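Local coordinates for protein aromatic-amino-acid aminotransferase (Burkholderia pseudomallei, PDB 4F4E) that probably transfers amino groups between aromatic amino acids such as tyrosine and 2-oxoglutarate, using covalently held pyridoxal 5'-phosphate as cofactor, at residues V52-G57 / F388-V393; G87-D92 / T120-G125; L130-D135 / R300-N305; S149-E154 / P171-K176; N178-D183 / V210-A215. All coordinates share one frame; numbering follows the deposited sequence.

Contact 1 (V52-G57 / F388-V393)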
# COMPACT_ATOMS: atom_id res chain seq x y z
N VAL A 52 16.30 26.18 -11.95
CA VAL A 52 16.79 25.02 -11.19
C VAL A 52 15.89 24.82 -10.01
O VAL A 52 15.66 25.77 -9.22
CB VAL A 52 18.26 25.22 -10.69
CG1 VAL A 52 18.73 24.03 -9.88
CG2 VAL A 52 19.20 25.46 -11.87
N ASN A 53 15.35 23.60 -9.91
CA ASN A 53 14.53 23.24 -8.76
C ASN A 53 15.37 22.51 -7.67
O ASN A 53 15.65 21.33 -7.76
CB ASN A 53 13.30 22.41 -9.16
CG ASN A 53 12.28 22.27 -8.03
OD1 ASN A 53 12.52 22.63 -6.90
ND2 ASN A 53 11.10 21.79 -8.38
N LEU A 54 15.72 23.25 -6.62
CA LEU A 54 16.41 22.64 -5.48
C LEU A 54 15.45 22.27 -4.34
O LEU A 54 15.88 21.86 -3.28
CB LEU A 54 17.51 23.58 -4.98
CG LEU A 54 18.61 23.97 -5.96
CD1 LEU A 54 19.58 24.96 -5.27
CD2 LEU A 54 19.32 22.71 -6.46
N GLY A 55 14.16 22.42 -4.57
CA GLY A 55 13.14 22.01 -3.64
C GLY A 55 12.70 20.56 -3.74
O GLY A 55 11.87 20.12 -2.96
N VAL A 56 13.25 19.81 -4.69
CA VAL A 56 12.87 18.39 -4.87
C VAL A 56 13.42 17.52 -3.74
O VAL A 56 14.18 17.99 -2.91
CB VAL A 56 13.37 17.85 -6.23
CG1 VAL A 56 12.73 18.65 -7.39
CG2 VAL A 56 14.90 17.98 -6.33
N GLY A 57 13.05 16.24 -3.72
CA GLY A 57 13.46 15.32 -2.64
C GLY A 57 13.90 13.98 -3.19
O GLY A 57 13.74 12.94 -2.55
N PHE A 388 17.07 34.92 -10.16
CA PHE A 388 17.94 33.89 -10.75
C PHE A 388 17.28 32.61 -11.18
O PHE A 388 17.92 31.80 -11.82
CB PHE A 388 19.17 33.64 -9.85
CG PHE A 388 20.01 34.85 -9.67
CD1 PHE A 388 20.82 35.27 -10.70
CD2 PHE A 388 19.95 35.60 -8.52
CE1 PHE A 388 21.60 36.40 -10.58
CE2 PHE A 388 20.71 36.75 -8.42
CZ PHE A 388 21.52 37.15 -9.43
N GLY A 389 15.97 32.46 -10.90
CA GLY A 389 15.24 31.27 -11.29
C GLY A 389 15.77 30.01 -10.63
O GLY A 389 15.64 28.90 -11.19
N ILE A 390 16.36 30.17 -9.43
CA ILE A 390 16.85 29.07 -8.62
C ILE A 390 15.95 28.93 -7.40
O ILE A 390 15.81 29.90 -6.61
CB ILE A 390 18.30 29.29 -8.16
CG1 ILE A 390 19.26 29.60 -9.36
CG2 ILE A 390 18.76 28.12 -7.30
CD1 ILE A 390 19.51 28.55 -10.42
N TYR A 391 15.30 27.77 -7.27
CA TYR A 391 14.21 27.56 -6.34
C TYR A 391 14.67 26.72 -5.14
O TYR A 391 14.88 25.51 -5.27
CB TYR A 391 13.04 26.86 -7.06
CG TYR A 391 12.29 27.77 -8.00
CD1 TYR A 391 12.88 28.22 -9.19
CD2 TYR A 391 11.01 28.24 -7.69
CE1 TYR A 391 12.21 29.05 -10.04
CE2 TYR A 391 10.33 29.05 -8.55
CZ TYR A 391 10.95 29.48 -9.72
OH TYR A 391 10.31 30.34 -10.54
N ALA A 392 14.88 27.38 -4.01
CA ALA A 392 15.11 26.71 -2.71
C ALA A 392 13.83 26.83 -1.90
O ALA A 392 12.91 27.60 -2.25
CB ALA A 392 16.27 27.36 -1.99
N VAL A 393 13.73 26.03 -0.83
CA VAL A 393 12.57 26.04 0.05
C VAL A 393 12.69 27.27 0.99
O VAL A 393 13.78 27.74 1.29
CB VAL A 393 12.50 24.71 0.84
CG1 VAL A 393 11.24 24.61 1.69
CG2 VAL A 393 12.67 23.53 -0.11

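Contact 2 (G87-D92 / T120-G125)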
# COMPACT_ATOMS: atom_id res chain seq x y z
N GLY A 87 -0.15 -14.33 -8.25
CA GLY A 87 -0.95 -14.53 -7.02
C GLY A 87 -0.51 -13.67 -5.85
O GLY A 87 0.42 -12.88 -5.99
N TYR A 88 -1.18 -13.78 -4.70
CA TYR A 88 -0.92 -12.90 -3.59
C TYR A 88 0.36 -13.30 -2.90
O TYR A 88 0.65 -14.50 -2.76
CB TYR A 88 -2.03 -12.97 -2.57
CG TYR A 88 -3.37 -12.42 -3.00
CD1 TYR A 88 -3.55 -11.07 -3.17
CD2 TYR A 88 -4.46 -13.25 -3.25
CE1 TYR A 88 -4.80 -10.55 -3.51
CE2 TYR A 88 -5.69 -12.74 -3.62
CZ TYR A 88 -5.86 -11.37 -3.76
OH TYR A 88 -7.12 -10.84 -4.11
N LEU A 89 1.09 -12.29 -2.44
CA LEU A 89 2.20 -12.49 -1.53
C LEU A 89 1.62 -12.76 -0.13
O LEU A 89 0.48 -12.34 0.16
CB LEU A 89 3.10 -11.26 -1.46
CG LEU A 89 3.91 -10.90 -2.70
CD1 LEU A 89 4.80 -9.67 -2.40
CD2 LEU A 89 4.74 -12.09 -3.17
N PRO A 90 2.43 -13.37 0.77
CA PRO A 90 2.09 -13.36 2.18
C PRO A 90 1.84 -11.95 2.72
O PRO A 90 2.28 -10.95 2.10
CB PRO A 90 3.37 -13.94 2.83
CG PRO A 90 3.90 -14.83 1.79
CD PRO A 90 3.74 -13.97 0.57
N ILE A 91 1.13 -11.86 3.86
CA ILE A 91 0.75 -10.60 4.44
C ILE A 91 1.99 -9.78 4.72
O ILE A 91 2.01 -8.56 4.49
CB ILE A 91 -0.10 -10.78 5.71
CG1 ILE A 91 -1.47 -11.42 5.38
CG2 ILE A 91 -0.27 -9.45 6.45
CD1 ILE A 91 -2.22 -11.85 6.66
N ASP A 92 3.06 -10.46 5.16
CA ASP A 92 4.30 -9.81 5.50
C ASP A 92 5.34 -9.81 4.39
O ASP A 92 6.50 -9.56 4.63
CB ASP A 92 4.93 -10.42 6.77
CG ASP A 92 5.04 -11.94 6.72
OD1 ASP A 92 4.53 -12.59 5.79
OD2 ASP A 92 5.60 -12.49 7.71
N THR A 120 10.44 -8.93 10.59
CA THR A 120 10.46 -8.03 9.45
C THR A 120 9.31 -8.28 8.51
O THR A 120 9.11 -9.43 8.06
CB THR A 120 11.78 -8.12 8.68
OG1 THR A 120 12.85 -7.76 9.57
CG2 THR A 120 11.78 -7.18 7.47
N ALA A 121 8.52 -7.24 8.23
CA ALA A 121 7.43 -7.31 7.26
C ALA A 121 7.72 -6.30 6.14
O ALA A 121 8.01 -5.14 6.39
CB ALA A 121 6.06 -6.98 7.89
N GLN A 122 7.63 -6.77 4.91
CA GLN A 122 7.69 -5.92 3.76
C GLN A 122 6.61 -4.88 3.86
O GLN A 122 5.52 -5.14 4.36
CB GLN A 122 7.51 -6.77 2.48
CG GLN A 122 7.65 -6.03 1.16
CD GLN A 122 7.32 -6.92 0.00
OE1 GLN A 122 7.48 -8.14 0.08
NE2 GLN A 122 6.86 -6.32 -1.10
N ALA A 123 6.91 -3.68 3.38
CA ALA A 123 6.02 -2.54 3.56
C ALA A 123 6.01 -1.64 2.33
O ALA A 123 6.92 -1.70 1.49
CB ALA A 123 6.47 -1.73 4.82
N LEU A 124 5.01 -0.74 2.27
CA LEU A 124 4.88 0.20 1.14
C LEU A 124 5.80 1.39 1.35
O LEU A 124 5.39 2.46 1.77
CB LEU A 124 3.43 0.62 0.95
CG LEU A 124 2.48 -0.34 0.24
CD1 LEU A 124 2.76 -0.48 -1.24
CD2 LEU A 124 2.41 -1.71 0.84
N GLY A 125 7.06 1.18 1.01
CA GLY A 125 8.11 2.13 1.32
C GLY A 125 8.37 2.29 2.82
O GLY A 125 7.77 1.60 3.67
O HOH W 1 2.93 -5.82 3.99
O HOH W 2 8.30 -12.07 8.20

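Contact 3 (L130-D135 / R300-N305)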
# COMPACT_ATOMS: atom_id res chain seq x y z
N LEU A 130 6.44 2.92 8.61
CA LEU A 130 6.08 3.81 9.70
C LEU A 130 4.61 3.67 10.10
O LEU A 130 4.28 3.67 11.30
CB LEU A 130 6.41 5.27 9.38
CG LEU A 130 7.86 5.70 9.28
CD1 LEU A 130 7.99 7.06 8.50
CD2 LEU A 130 8.48 5.77 10.71
N LYS A 131 3.74 3.58 9.10
CA LYS A 131 2.30 3.48 9.32
C LYS A 131 1.94 2.19 10.05
O LYS A 131 1.22 2.18 11.02
CB LYS A 131 1.56 3.54 7.98
CG LYS A 131 0.06 3.36 8.02
CD LYS A 131 -0.61 4.35 8.95
CE LYS A 131 -2.12 4.33 8.81
NZ LYS A 131 -2.86 4.92 9.96
N ILE A 132 2.42 1.07 9.54
CA ILE A 132 2.09 -0.20 10.19
C ILE A 132 2.65 -0.27 11.61
O ILE A 132 1.98 -0.79 12.51
CB ILE A 132 2.37 -1.43 9.30
CG1 ILE A 132 3.83 -1.63 9.02
CG2 ILE A 132 1.53 -1.37 8.01
CD1 ILE A 132 4.10 -2.95 8.27
N GLY A 133 3.86 0.28 11.82
CA GLY A 133 4.43 0.38 13.13
C GLY A 133 3.58 1.27 14.05
O GLY A 133 3.32 0.90 15.20
N ALA A 134 3.19 2.44 13.53
CA ALA A 134 2.39 3.42 14.26
C ALA A 134 1.06 2.78 14.67
O ALA A 134 0.63 2.86 15.83
CB ALA A 134 2.15 4.69 13.41
N ASP A 135 0.41 2.12 13.72
CA ASP A 135 -0.88 1.55 14.03
C ASP A 135 -0.74 0.44 15.09
O ASP A 135 -1.58 0.36 15.99
CB ASP A 135 -1.62 0.97 12.82
CG ASP A 135 -2.15 2.04 11.85
OD1 ASP A 135 -2.20 3.25 12.20
OD2 ASP A 135 -2.51 1.60 10.72
N ARG A 300 -2.37 -8.50 11.36
CA ARG A 300 -3.73 -7.96 11.40
C ARG A 300 -3.78 -6.54 10.92
O ARG A 300 -4.68 -6.17 10.19
CB ARG A 300 -4.36 -8.05 12.78
CG ARG A 300 -4.51 -9.48 13.26
CD ARG A 300 -5.03 -9.51 14.70
NE ARG A 300 -6.25 -8.72 14.75
CZ ARG A 300 -6.75 -8.15 15.83
NH1 ARG A 300 -6.15 -8.29 17.01
NH2 ARG A 300 -7.85 -7.43 15.71
N VAL A 301 -2.81 -5.74 11.37
CA VAL A 301 -2.74 -4.33 11.03
C VAL A 301 -2.47 -4.11 9.52
O VAL A 301 -2.99 -3.20 8.91
CB VAL A 301 -1.63 -3.70 11.90
CG1 VAL A 301 -1.12 -2.43 11.33
CG2 VAL A 301 -2.15 -3.51 13.35
N ILE A 302 -1.67 -5.00 8.91
CA ILE A 302 -1.45 -4.95 7.47
C ILE A 302 -2.71 -5.41 6.72
O ILE A 302 -3.15 -4.80 5.76
CB ILE A 302 -0.29 -5.89 7.08
CG1 ILE A 302 1.04 -5.33 7.57
CG2 ILE A 302 -0.23 -6.10 5.58
CD1 ILE A 302 2.12 -6.45 7.68
N ARG A 303 -3.29 -6.51 7.17
CA ARG A 303 -4.32 -7.15 6.38
C ARG A 303 -5.52 -6.23 6.26
O ARG A 303 -6.16 -6.23 5.22
CB ARG A 303 -4.76 -8.51 6.99
CG ARG A 303 -5.90 -9.12 6.24
CD ARG A 303 -5.90 -10.65 6.17
NE ARG A 303 -7.25 -11.12 5.85
CZ ARG A 303 -7.87 -11.01 4.67
NH1 ARG A 303 -7.28 -10.47 3.59
NH2 ARG A 303 -9.12 -11.48 4.55
N THR A 304 -5.85 -5.49 7.34
CA THR A 304 -6.99 -4.60 7.32
C THR A 304 -6.70 -3.22 6.71
O THR A 304 -7.52 -2.29 6.82
CB THR A 304 -7.56 -4.41 8.73
OG1 THR A 304 -6.52 -3.94 9.60
CG2 THR A 304 -8.08 -5.77 9.26
N ASN A 305 -5.51 -3.08 6.15
CA ASN A 305 -5.11 -1.84 5.49
C ASN A 305 -5.05 -2.15 3.97
O ASN A 305 -5.86 -1.61 3.18
CB ASN A 305 -3.78 -1.38 6.08
CG ASN A 305 -3.25 -0.10 5.45
OD1 ASN A 305 -3.70 0.32 4.37
ND2 ASN A 305 -2.30 0.57 6.14
O HOH W 3 -1.88 -0.27 8.89

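Contact 4 (S149-E154 / P171-K176)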
# COMPACT_ATOMS: atom_id res chain seq x y z
N SER A 149 12.28 14.93 15.52
CA SER A 149 13.30 15.98 15.54
C SER A 149 12.73 17.33 15.17
O SER A 149 11.81 17.41 14.34
CB SER A 149 14.49 15.62 14.65
OG SER A 149 14.15 15.46 13.27
N ASP A 150 13.30 18.39 15.74
CA ASP A 150 13.06 19.76 15.29
C ASP A 150 14.13 20.21 14.29
O ASP A 150 15.28 20.46 14.69
CB ASP A 150 13.15 20.70 16.51
CG ASP A 150 12.92 22.16 16.15
OD1 ASP A 150 12.16 22.41 15.21
OD2 ASP A 150 13.51 23.03 16.84
N PRO A 151 13.80 20.32 13.00
CA PRO A 151 12.64 19.93 12.24
C PRO A 151 12.78 18.48 11.79
O PRO A 151 13.82 17.86 12.01
CB PRO A 151 12.73 20.84 11.01
CG PRO A 151 14.16 20.94 10.74
CD PRO A 151 14.80 20.96 12.12
N SER A 152 11.73 17.95 11.18
CA SER A 152 11.77 16.65 10.56
C SER A 152 10.94 16.62 9.27
O SER A 152 9.99 17.41 9.08
CB SER A 152 11.26 15.57 11.56
OG SER A 152 11.69 14.30 11.13
N TRP A 153 11.30 15.69 8.39
CA TRP A 153 10.50 15.28 7.25
C TRP A 153 9.04 15.39 7.61
O TRP A 153 8.57 14.83 8.60
CB TRP A 153 10.89 13.83 6.92
CG TRP A 153 10.16 13.20 5.77
CD1 TRP A 153 10.14 13.59 4.44
CD2 TRP A 153 9.32 11.99 5.83
NE1 TRP A 153 9.37 12.73 3.68
CE2 TRP A 153 8.86 11.74 4.48
CE3 TRP A 153 8.95 11.14 6.83
CZ2 TRP A 153 8.05 10.68 4.17
CZ3 TRP A 153 8.13 10.05 6.50
CH2 TRP A 153 7.70 9.84 5.20
N GLU A 154 8.32 16.20 6.82
CA GLU A 154 6.99 16.66 7.14
C GLU A 154 5.98 15.53 7.47
O GLU A 154 5.06 15.72 8.26
CB GLU A 154 6.46 17.49 5.97
CG GLU A 154 5.11 18.17 6.22
CD GLU A 154 3.87 17.32 5.88
OE1 GLU A 154 3.96 16.41 5.01
OE2 GLU A 154 2.79 17.57 6.51
N PRO A 171 14.52 19.27 20.56
CA PRO A 171 15.56 20.10 19.95
C PRO A 171 16.52 19.25 19.14
O PRO A 171 16.86 18.14 19.58
CB PRO A 171 16.25 20.76 21.16
CG PRO A 171 15.22 20.74 22.25
CD PRO A 171 14.48 19.44 22.03
N TYR A 172 16.97 19.75 17.99
CA TYR A 172 17.86 18.99 17.12
C TYR A 172 18.71 19.90 16.26
O TYR A 172 19.89 20.13 16.57
CB TYR A 172 17.09 17.93 16.28
CG TYR A 172 18.02 17.00 15.56
CD1 TYR A 172 18.70 16.04 16.25
CD2 TYR A 172 18.35 17.19 14.22
CE1 TYR A 172 19.63 15.21 15.63
CE2 TYR A 172 19.21 16.36 13.58
CZ TYR A 172 19.87 15.37 14.28
OH TYR A 172 20.80 14.53 13.65
N TYR A 173 18.12 20.49 15.22
CA TYR A 173 18.86 21.39 14.34
C TYR A 173 19.15 22.74 15.02
O TYR A 173 18.24 23.35 15.57
CB TYR A 173 18.07 21.66 13.08
CG TYR A 173 18.78 22.64 12.19
CD1 TYR A 173 19.94 22.28 11.51
CD2 TYR A 173 18.33 23.93 12.05
CE1 TYR A 173 20.62 23.21 10.69
CE2 TYR A 173 19.01 24.85 11.26
CZ TYR A 173 20.14 24.48 10.59
OH TYR A 173 20.73 25.44 9.80
N ASP A 174 20.39 23.20 14.95
CA ASP A 174 20.83 24.44 15.60
C ASP A 174 21.25 25.41 14.48
O ASP A 174 22.28 25.21 13.86
CB ASP A 174 21.99 24.09 16.53
CG ASP A 174 22.49 25.27 17.34
OD1 ASP A 174 22.37 26.45 16.88
OD2 ASP A 174 23.03 24.99 18.45
N ALA A 175 20.43 26.42 14.22
CA ALA A 175 20.63 27.32 13.09
C ALA A 175 21.84 28.21 13.32
O ALA A 175 22.46 28.67 12.36
CB ALA A 175 19.39 28.18 12.86
N LYS A 176 22.18 28.43 14.59
CA LYS A 176 23.32 29.27 14.93
C LYS A 176 24.63 28.55 14.58
O LYS A 176 25.55 29.17 14.06
CB LYS A 176 23.24 29.71 16.42
O HOH W 4 16.25 22.47 17.31

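Contact 5 (N178-D183 / V210-A215)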
# COMPACT_ATOMS: atom_id res chain seq x y z
N ASN A 178 24.76 25.48 12.56
CA ASN A 178 24.61 24.59 11.40
C ASN A 178 24.87 23.16 11.77
O ASN A 178 25.13 22.32 10.90
CB ASN A 178 25.53 25.04 10.24
CG ASN A 178 25.25 26.46 9.81
OD1 ASN A 178 24.24 26.73 9.18
ND2 ASN A 178 26.16 27.39 10.16
N GLY A 179 24.72 22.88 13.06
CA GLY A 179 24.92 21.53 13.59
C GLY A 179 23.77 21.11 14.46
O GLY A 179 22.65 21.56 14.30
N VAL A 180 24.05 20.20 15.39
CA VAL A 180 23.02 19.63 16.25
C VAL A 180 23.13 20.29 17.64
O VAL A 180 24.25 20.52 18.14
CB VAL A 180 23.13 18.10 16.35
CG1 VAL A 180 24.51 17.70 16.83
CG2 VAL A 180 22.06 17.54 17.30
N ASN A 181 21.98 20.65 18.21
CA ASN A 181 21.90 21.09 19.60
C ASN A 181 21.74 19.81 20.40
O ASN A 181 20.65 19.50 20.81
CB ASN A 181 20.73 22.04 19.82
CG ASN A 181 20.50 22.37 21.27
OD1 ASN A 181 21.29 22.00 22.14
ND2 ASN A 181 19.42 23.04 21.56
N PHE A 182 22.85 19.11 20.63
CA PHE A 182 22.78 17.81 21.27
C PHE A 182 22.38 17.91 22.73
O PHE A 182 21.70 17.02 23.25
CB PHE A 182 24.08 17.01 21.13
CG PHE A 182 23.93 15.59 21.59
CD1 PHE A 182 23.08 14.72 20.90
CD2 PHE A 182 24.46 15.19 22.80
CE1 PHE A 182 22.88 13.43 21.34
CE2 PHE A 182 24.25 13.89 23.25
CZ PHE A 182 23.46 13.01 22.52
N ASP A 183 22.80 18.99 23.40
CA ASP A 183 22.42 19.20 24.78
C ASP A 183 20.91 19.32 24.93
O ASP A 183 20.31 18.76 25.87
CB ASP A 183 23.10 20.44 25.37
CG ASP A 183 24.63 20.33 25.41
OD1 ASP A 183 25.19 19.21 25.38
OD2 ASP A 183 25.27 21.39 25.48
N VAL A 210 22.04 17.28 9.05
CA VAL A 210 22.87 17.31 10.25
C VAL A 210 22.68 16.01 10.98
O VAL A 210 21.55 15.70 11.35
CB VAL A 210 22.43 18.48 11.17
CG1 VAL A 210 22.95 18.27 12.60
CG2 VAL A 210 22.88 19.83 10.53
N ASP A 211 23.77 15.28 11.19
CA ASP A 211 23.74 13.93 11.77
C ASP A 211 24.48 13.85 13.08
O ASP A 211 25.38 14.66 13.37
CB ASP A 211 24.40 12.96 10.82
CG ASP A 211 23.52 12.53 9.68
OD1 ASP A 211 22.33 12.90 9.64
OD2 ASP A 211 24.04 11.88 8.80
N LEU A 212 24.09 12.86 13.89
CA LEU A 212 24.78 12.57 15.14
C LEU A 212 26.01 11.72 14.85
O LEU A 212 26.05 10.97 13.86
CB LEU A 212 23.86 11.83 16.12
CG LEU A 212 22.55 12.45 16.56
CD1 LEU A 212 21.81 11.41 17.42
CD2 LEU A 212 22.77 13.73 17.35
N ASN A 213 27.03 11.86 15.70
CA ASN A 213 28.20 11.01 15.62
C ASN A 213 27.99 9.80 16.54
O ASN A 213 27.12 9.82 17.41
CB ASN A 213 29.50 11.78 15.98
CG ASN A 213 29.50 12.28 17.41
OD1 ASN A 213 29.12 11.57 18.33
ND2 ASN A 213 29.92 13.52 17.60
N ASP A 214 28.81 8.76 16.33
CA ASP A 214 28.66 7.44 16.99
C ASP A 214 28.65 7.52 18.51
O ASP A 214 28.06 6.64 19.18
CB ASP A 214 29.77 6.50 16.53
CG ASP A 214 29.51 5.89 15.18
OD1 ASP A 214 28.45 6.20 14.56
OD2 ASP A 214 30.35 5.06 14.75
N ALA A 215 29.29 8.56 19.03
CA ALA A 215 29.36 8.82 20.44
C ALA A 215 28.12 9.53 20.99
O ALA A 215 27.74 9.31 22.13
CB ALA A 215 30.59 9.63 20.76

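Contact 1 (V52-G57 / F388-V393)
Val-52 and Asn-53 run parallel to Ile-390 and Tyr-391, the touching parts of the two backbones diverging by 12°. Val-52 binds on both sides of Ile-390, as parallel strands require: its N donates to Gly-389 O at 2.9 Å and its O accepts from Tyr-391 N at 2.8 Å. The ladder ends where Leu-54 N reaches Tyr-391 O, 2.8 Å away in a more bent bond (N-H...O 135°). Beyond it the chain turns: Asn-53 OD1 accepts from Gly-55 N at 2.9 Å, closing an Asx turn, and the lack of a side chain on Gly-55 suits the tight space beside that oxygen. Gly-389, with its positive phi, lets the chain leave helix 378-388 and enter the strand.

On one face of the pair the branched side chains of Val-52 and Ile-390 lie side by side. Ile-390 bends at its second torsion (chi2 -65°), which carries CD1 against Val-52 CG2 at 3.4 Å, tight even for methyl groups. Its other branch, CG2, packs on Leu-54 CD1 at 3.8 Å, while Leu-54 continues to Val-411 and Ile-398. On the other face Tyr-391 presents its ring edge to Val-52 O, with CD1 3.7 Å away. Its hydroxyl is hydrogen-bonded to Asp-46, and its ring meets Phe-43 edge-to-face.

A short parallel pair between an early segment and one more than 300 residues later is consistent with the small domain of class I aminotransferases, which both ends of the chain build together.

Contact 2 (G87-D92 / T120-G125)
The carbonyl oxygen of Asp-92 is approached by two groups of strand 118-124. Gln-122 N donates to it at 3.0 Å from well above the carbonyl plane (55° out of it), and Ala-121 CA adds a CA-H...O contact at 3.6 Å. One water lengthens this junction by donating to both Ile-91 O (2.9 Å) and Gln-122 O (2.7 Å), so a loop without regular structure gains a second link to the strand. A second water lies within bonding distance of Asp-92 OD2 and Thr-120 O, though it may not donate to both at once. Asp-92 CB rests on Ala-121 CB at 3.8 Å. The small methyl of alanine lets the loop come this near.

Gln-122 holds its chain extended, CG anti to the backbone N (chi1 -176°), which sends the amide far enough to cross Leu-89 at about a right angle. Leu-89 CD1 lies 4.0 Å from Gln-122 OE1, but that oxygen has its polar partner in Ile-94 N. The same amide group therefore packs against leucine and holds the backbone just ahead of helix 95-106.

Just before Leu-89, Tyr-88 extends its hydroxyl to the pyridoxal phosphate-lysine of the second subunit. The loop connects helices 70-81 and 95-106; Asp-92 and Ile-91 also lean on helix 288-303, and strand 118-124 is one edge of the large mixed sheet within this chain, bonded to strand 278-284.

Contact 3 (L130-D135 / R300-N305)
Val-301 pushes one methyl into the surface of helix 125-140: its CG1 lies 3.7 Å from both Ile-132 O and Asp-135 CB, one turn apart along that helix. Beside it Ile-132 and Ile-302 cross at a slant, with Ile-132 CD1 3.9 Å from Ile-302 CG1. The first torsion of Ile-132 (chi1 66°) sets CG1 between N and the carbonyl carbon, leading CD1 out to its partner. Branched side chains suit this place, since each offers two short arms that fill the gap between helices.

Where the hydrophobic patch ends, a water takes over. It donates to Asp-135 OD2 at 2.7 Å and to Val-301 O at 3.1 Å and accepts from Asn-305 ND2 at 2.9 Å, so three groups fix it at the seam. The contact joins the helix that follows strand 118-124 to the end of helix 288-303; in this PLP-dependent aminotransferase fold both pack against the mixed sheet of the large domain.

Asp-135 is positioned by Lys-131, one turn earlier, whose bent chain brings NZ to the syn lone pair of OD1 at 2.9 Å. That salt bridge would probably keep the carboxylate ionised, and it fixes the carboxylate's rotation so that OD2 can face the water. Lys-131 slants across the Asn-305 side chain, its CG nearest to ND2. Asn-305 is also at the dimer interface: its amide is hydrogen-bonded to Asn-305 of the second subunit, and Arg-303 forms a salt bridge with Glu-154 of that subunit. At the helix end Thr-304 OG1 and N reach Arg-300 O from opposite faces of its carbonyl plane.

Contact 4 (S149-E154 / P171-K176)
Tyr-172 begins its path against strand 146-150: its CB sits 3.5 Å from Asp-150 O and 3.8 Å from Ser-149 CB. Farther out, CG keeps 3.9 Å from the same serine carbon, and with CG anti to the backbone N (chi1 -171°) the ring turns away from this strand. It passes His-205, whose ring plane is inclined to it by about 35°, and finishes with the hydroxyl bonded to Val-210 O. A tyrosine suits this route, flat and apolar along its length, with a polar tip for a backbone oxygen.

Asp-150 O is also the acceptor for Tyr-173 N, 2.9 Å away in a nearly straight bond (165°). A water accepts from Tyr-172 N and lies within bonding distance of Asp-150 OD2 and Tyr-173 O, though it may not serve both. The peptide before Pro-151 is cis, and this kink lays Pro-151 CD on Tyr-173 CB at 3.5 Å. Ser-149 OG braces the bend by donating to Pro-151 O at 2.7 Å.

These are the C-terminal ends of two parallel neighbours in the mixed sheet, strands 146-150 and 167-174, joined as a beta-alpha-beta unit through helix 154-162; helix 182-189 packs against Pro-171 and Tyr-172.

Contact 5 (N178-D183 / V210-A215)
Two flat groups take part, the peptide between Gly-179 and Val-180, which meets Val-210, and the Phe-182 ring, which meets Leu-212. One methyl of Val-210, CG1, stands straight over a face of that peptide, 3.5 Å from Gly-179 C, and its first torsion (chi1 162°) turns this branch there. Its other methyl, CG2, comes to 3.4 Å from Asn-178 O. Valine suits the place, since its two methyls reach two successive peptide groups. Leu-212 CD2 approaches the Phe-182 ring obliquely at CD1, 3.7 Å away, the two side chains crossing at about a right angle. Phe-182 also packs on Gln-216, Gln-219 and Val-220 of helix 214-227.

Val-180 sits between the two groups: its CB touches Val-210 CG1 at 3.8 Å and its CG2 reaches Leu-212 CD2 at 3.9 Å. Strand 179-180 is the outermost strand of the mixed sheet on this side. It pairs with strand 167-174 through a G1 beta bulge, in which Asn-178 and Gly-179 both face Asp-174; asparagine readily adopts the positive phi seen at Asn-178.

Each segment then runs into a helix through an asparagine N-cap. Asn-181 OD1 accepts from Gly-184 N, and Asn-213 OD1 from Gln-216 N, with a weak bond from Ala-215 N. Between Val-210 and Leu-212, Asp-211 points the other way, to a salt bridge with Arg-368.

Overall arrangement
Contacts 1, 2 and 3 are buried, whereas contacts 4 and 5 are only partly so. Contact 1 lies across the chain's centre from contacts 2 and 3, and its long chain loop encloses all the others. Contacts 2 and 3 touch through Ile-91 and Ile-302, and strand 118-124 leads directly into helix 125-140; both also meet the second subunit. Contacts 4 and 5 share the far edge of the mixed sheet, with Asn-181 N hydrogen-bonded to Tyr-172 O at 2.7 Å. Their chemistry differs with place: three backbone bonds in contact 1, one supplemented by water in contacts 2 and 4, apolar contact with a water but no direct bond in 3, and purely apolar packing across contact 5.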